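Local coordinates for DNA replication regulator protein HobA (Helicobacter pylori, PDB 2UVP), which is required to initiate DNA replication, increasing the binding of the initiator DnaA to the oriC region, at residues Arg19-Gly22 and Glu23-Gln27; Arg36-Tyr39 and Ala40-Ile43. All blocks are in the same frame, centred on the assembly; numbering follows the deposited sequence.

Contact 1 of 2, residues Arg19-Gly22 and Glu23-Gln27; sequences RDQG and EFIAQ
Asp20 OD1 is gripped twice: by Arg19 NH1 in a salt bridge of 2.7 Å, and by a water that donates to it. The same water donates to Glu23 OE1 at 3.1 Å. Asp20 OD1 and Glu23 OE1 are 4.2 Å apart, and the shared water would offset part of the repulsion expected between the carboxylates. Arg19 leaves the helix with CG anti to the backbone N (chi1 179°) and bends at chi3, which turns the guanidinium back to Asp20. Its stem runs beside Glu23, the two side chains pointing the same way, and Arg19 CG lies 3.4 Å from Glu23 OE2. Glu23 OE1 comes to the guanidinium edge near its plane, but at 4.4 Å from Arg19 NH1, beyond a salt bridge, it would add only a longer-range attraction. Glu23 is exposed, whereas Arg19's long arm serves Asp20 while lying against an acidic side chain of another chain. Ile25 lays CG1 and CD1 along the carbonyl oxygen of Gln21 and packs on an apolar side chain of another chain; Gln21 OE1 bonds to a polar side chain there. Buried Gly22, without a side chain, accepts from Ala26 N at 3.0 Å. Glu23 is a calcium ligand in a crystal structure of this protein, though the ion's physiological relevance is unknown. The i to i+4 bonds, with Ile25 N to Gln21 O the straightest at 169°, are those of a regular alpha-helix, here 10-28.

Contact 2 of 2, residues Arg36-Tyr39 and Ala40-Ile43; sequences RSSY and AKLI
Tyr39 and Ile43, one helical turn apart, meet through carbon: Ile43 CD1 approaches the edge of the Tyr39 ring near its plane, 4.3 Å from Tyr39 CD1. The ring gets there because CG sits between the backbone N and the carbonyl carbon (chi1 67°), which also brings Tyr39 CD1 to 3.2 Å from Ala40 N. The small methyl of Ala40 fits beside the ring, its CB 4.5 Å from Tyr39 CD1, and both residues pack on apolar side chains of another subunit. Branched Ile43 also fits against Leu171, Phe172 and Ala175 of helix 161-180. Both methyls of buried Leu42 lie 3.4 Å from Ser38 O, and the side chain packs on Phe140 of strand 139-143.

Backbone bonds start the helix. Leu42 N donates to Ser38 O at 3.0 Å, and Ile43 N to Tyr39 O at 2.9 Å. Ser38 holds the N-cap position of helix 39-51, although its side chain makes no capping bond, and is the centre of an inverse gamma turn closed by a weak bond from Tyr39 N to Ser37 O.

The polar side chains pair with Asp150. Lys41 bends at chi3 (67°), its CE passing 4.2 Å from Ser38 CB, and its NZ forms a salt bridge with Asp150 OD1, the oxygen to which Ser38 OG bonds weakly.

From the N terminus, contact 1 comes first, on helix 10-28. The chain then enters a loop, and contact 2 spans the end of that loop and the first turn of helix 39-51; the centres of the two contacts lie about 25 Å and 12 Å from the centre of the chain. Each contact joins consecutive residues and closes no long loop; contact 1 ends before contact 2 begins, so they neither nest nor cross. Their nearest atoms are about 13 Å apart. Residues of 19-27 reach a neighbouring subunit and loop residues Ser159 and Leu160, whereas 36-43 ties the start of its helix to the parallel sheet and to helix 161-180, and likewise touches another subunit of the four-chain assembly.

Contact 1 of 2, residues Arg19-Gly22 and Glu23-Gln27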
# COMPACT_ATOMS: atom_id res chain seq x y z
N ARG A 19 -34.82 3.14 -13.20
CA ARG A 19 -35.42 2.52 -14.37
C ARG A 19 -34.53 2.75 -15.60
O ARG A 19 -34.20 1.80 -16.31
CB ARG A 19 -36.84 3.02 -14.59
CG ARG A 19 -37.51 2.40 -15.84
CD ARG A 19 -38.95 2.93 -16.06
NE ARG A 19 -39.17 4.29 -15.55
CZ ARG A 19 -38.69 5.41 -16.10
NH1 ARG A 19 -37.92 5.37 -17.19
NH2 ARG A 19 -38.98 6.58 -15.53
N ASP A 20 -34.10 3.99 -15.80
CA ASP A 20 -33.29 4.36 -16.93
C ASP A 20 -31.91 3.66 -16.88
O ASP A 20 -31.38 3.24 -17.90
CB ASP A 20 -33.11 5.89 -16.99
CG ASP A 20 -34.38 6.63 -17.38
OD1 ASP A 20 -35.37 6.00 -17.82
OD2 ASP A 20 -34.40 7.89 -17.25
N GLN A 21 -31.35 3.55 -15.68
CA GLN A 21 -30.03 2.96 -15.52
C GLN A 21 -30.03 1.51 -16.03
O GLN A 21 -29.16 1.09 -16.79
CB GLN A 21 -29.62 3.02 -14.04
CG GLN A 21 -28.19 2.61 -13.75
CD GLN A 21 -27.97 2.51 -12.25
OE1 GLN A 21 -28.80 1.95 -11.52
NE2 GLN A 21 -26.84 3.02 -11.80
N GLY A 22 -31.05 0.76 -15.62
CA GLY A 22 -31.13 -0.65 -15.98
C GLY A 22 -31.46 -0.79 -17.46
O GLY A 22 -30.96 -1.69 -18.12
N GLU A 23 -32.28 0.12 -17.99
CA GLU A 23 -32.65 0.07 -19.41
C GLU A 23 -31.45 0.29 -20.31
O GLU A 23 -31.28 -0.40 -21.33
CB GLU A 23 -33.81 1.05 -19.70
CG GLU A 23 -35.13 0.53 -19.12
CD GLU A 23 -36.35 1.43 -19.41
OE1 GLU A 23 -36.18 2.49 -20.05
OE2 GLU A 23 -37.47 1.05 -18.98
N PHE A 24 -30.56 1.20 -19.92
CA PHE A 24 -29.37 1.46 -20.70
C PHE A 24 -28.39 0.28 -20.62
O PHE A 24 -27.82 -0.13 -21.64
CB PHE A 24 -28.72 2.79 -20.30
CG PHE A 24 -27.62 3.23 -21.24
CD1 PHE A 24 -27.87 3.41 -22.60
CD2 PHE A 24 -26.34 3.49 -20.75
CE1 PHE A 24 -26.84 3.83 -23.47
CE2 PHE A 24 -25.30 3.93 -21.61
CZ PHE A 24 -25.56 4.10 -22.97
N ILE A 25 -28.22 -0.29 -19.42
CA ILE A 25 -27.42 -1.52 -19.28
C ILE A 25 -27.92 -2.59 -20.25
O ILE A 25 -27.13 -3.23 -20.96
CB ILE A 25 -27.41 -2.02 -17.82
CG1 ILE A 25 -26.50 -1.08 -17.01
CG2 ILE A 25 -26.95 -3.51 -17.73
CD1 ILE A 25 -26.71 -1.17 -15.47
N ALA A 26 -29.24 -2.78 -20.28
CA ALA A 26 -29.84 -3.82 -21.12
C ALA A 26 -29.56 -3.48 -22.59
O ALA A 26 -29.15 -4.35 -23.39
CB ALA A 26 -31.34 -3.85 -20.88
N GLN A 27 -29.76 -2.23 -22.95
CA GLN A 27 -29.62 -1.81 -24.35
C GLN A 27 -28.23 -2.12 -24.88
O GLN A 27 -28.06 -2.60 -26.00
CB GLN A 27 -29.88 -0.32 -24.47
CG GLN A 27 -29.85 0.18 -25.91
CD GLN A 27 -29.96 1.67 -25.99
OE1 GLN A 27 -31.06 2.20 -26.22
NE2 GLN A 27 -28.86 2.36 -25.82
O HOH W 1 -34.68 5.14 -20.54

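Contact 2 of 2, residues Arg36-Tyr39 and Ala40-Ile43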
# COMPACT_ATOMS: atom_id res chain seq x y z
N ARG A 36 -15.13 -5.54 -32.53
CA ARG A 36 -14.35 -5.99 -33.67
C ARG A 36 -12.85 -6.03 -33.43
O ARG A 36 -12.13 -6.59 -34.25
CB ARG A 36 -14.65 -5.16 -34.92
CG ARG A 36 -16.14 -5.04 -35.24
CD ARG A 36 -16.82 -6.39 -35.40
NE ARG A 36 -18.25 -6.19 -35.63
CZ ARG A 36 -19.20 -7.11 -35.46
NH1 ARG A 36 -18.89 -8.34 -35.05
NH2 ARG A 36 -20.46 -6.80 -35.71
N SER A 37 -12.36 -5.46 -32.32
CA SER A 37 -10.93 -5.65 -31.98
C SER A 37 -10.70 -7.14 -31.69
O SER A 37 -11.65 -7.89 -31.43
CB SER A 37 -10.47 -4.76 -30.82
OG SER A 37 -11.12 -5.10 -29.60
N SER A 38 -9.45 -7.57 -31.75
CA SER A 38 -9.13 -8.99 -31.78
C SER A 38 -9.03 -9.58 -30.38
O SER A 38 -8.03 -10.24 -30.05
CB SER A 38 -7.84 -9.21 -32.55
OG SER A 38 -8.06 -8.99 -33.94
N TYR A 39 -10.07 -9.39 -29.58
CA TYR A 39 -10.03 -9.85 -28.19
C TYR A 39 -9.92 -11.37 -28.05
O TYR A 39 -9.28 -11.84 -27.11
CB TYR A 39 -11.23 -9.30 -27.39
CG TYR A 39 -12.57 -9.84 -27.83
CD1 TYR A 39 -13.04 -11.04 -27.32
CD2 TYR A 39 -13.36 -9.15 -28.75
CE1 TYR A 39 -14.26 -11.57 -27.71
CE2 TYR A 39 -14.59 -9.66 -29.15
CZ TYR A 39 -15.02 -10.88 -28.63
OH TYR A 39 -16.22 -11.44 -28.98
N ALA A 40 -10.55 -12.13 -28.95
CA ALA A 40 -10.46 -13.59 -28.90
C ALA A 40 -9.01 -14.04 -29.11
O ALA A 40 -8.49 -14.84 -28.34
CB ALA A 40 -11.39 -14.26 -29.95
N LYS A 41 -8.37 -13.50 -30.15
CA LYS A 41 -6.97 -13.86 -30.43
C LYS A 41 -6.04 -13.45 -29.28
O LYS A 41 -5.16 -14.22 -28.87
CB LYS A 41 -6.49 -13.24 -31.74
CG LYS A 41 -5.04 -13.62 -32.07
CD LYS A 41 -4.53 -13.01 -33.37
CE LYS A 41 -4.41 -11.49 -33.28
NZ LYS A 41 -3.83 -10.93 -34.54
N LEU A 42 -6.26 -12.25 -28.75
CA LEU A 42 -5.42 -11.74 -27.65
C LEU A 42 -5.60 -12.58 -26.39
O LEU A 42 -4.62 -12.88 -25.67
CB LEU A 42 -5.75 -10.28 -27.38
CG LEU A 42 -5.10 -9.20 -28.27
CD1 LEU A 42 -4.72 -9.69 -29.65
CD2 LEU A 42 -6.01 -8.00 -28.38
N ILE A 43 -6.85 -12.96 -26.11
CA ILE A 43 -7.12 -13.85 -25.00
C ILE A 43 -6.42 -15.20 -25.18
O ILE A 43 -5.79 -15.72 -24.25
CB ILE A 43 -8.63 -14.00 -24.74
CG1 ILE A 43 -9.21 -12.68 -24.22
CG2 ILE A 43 -8.93 -15.19 -23.79
CD1 ILE A 43 -10.72 -12.67 -24.08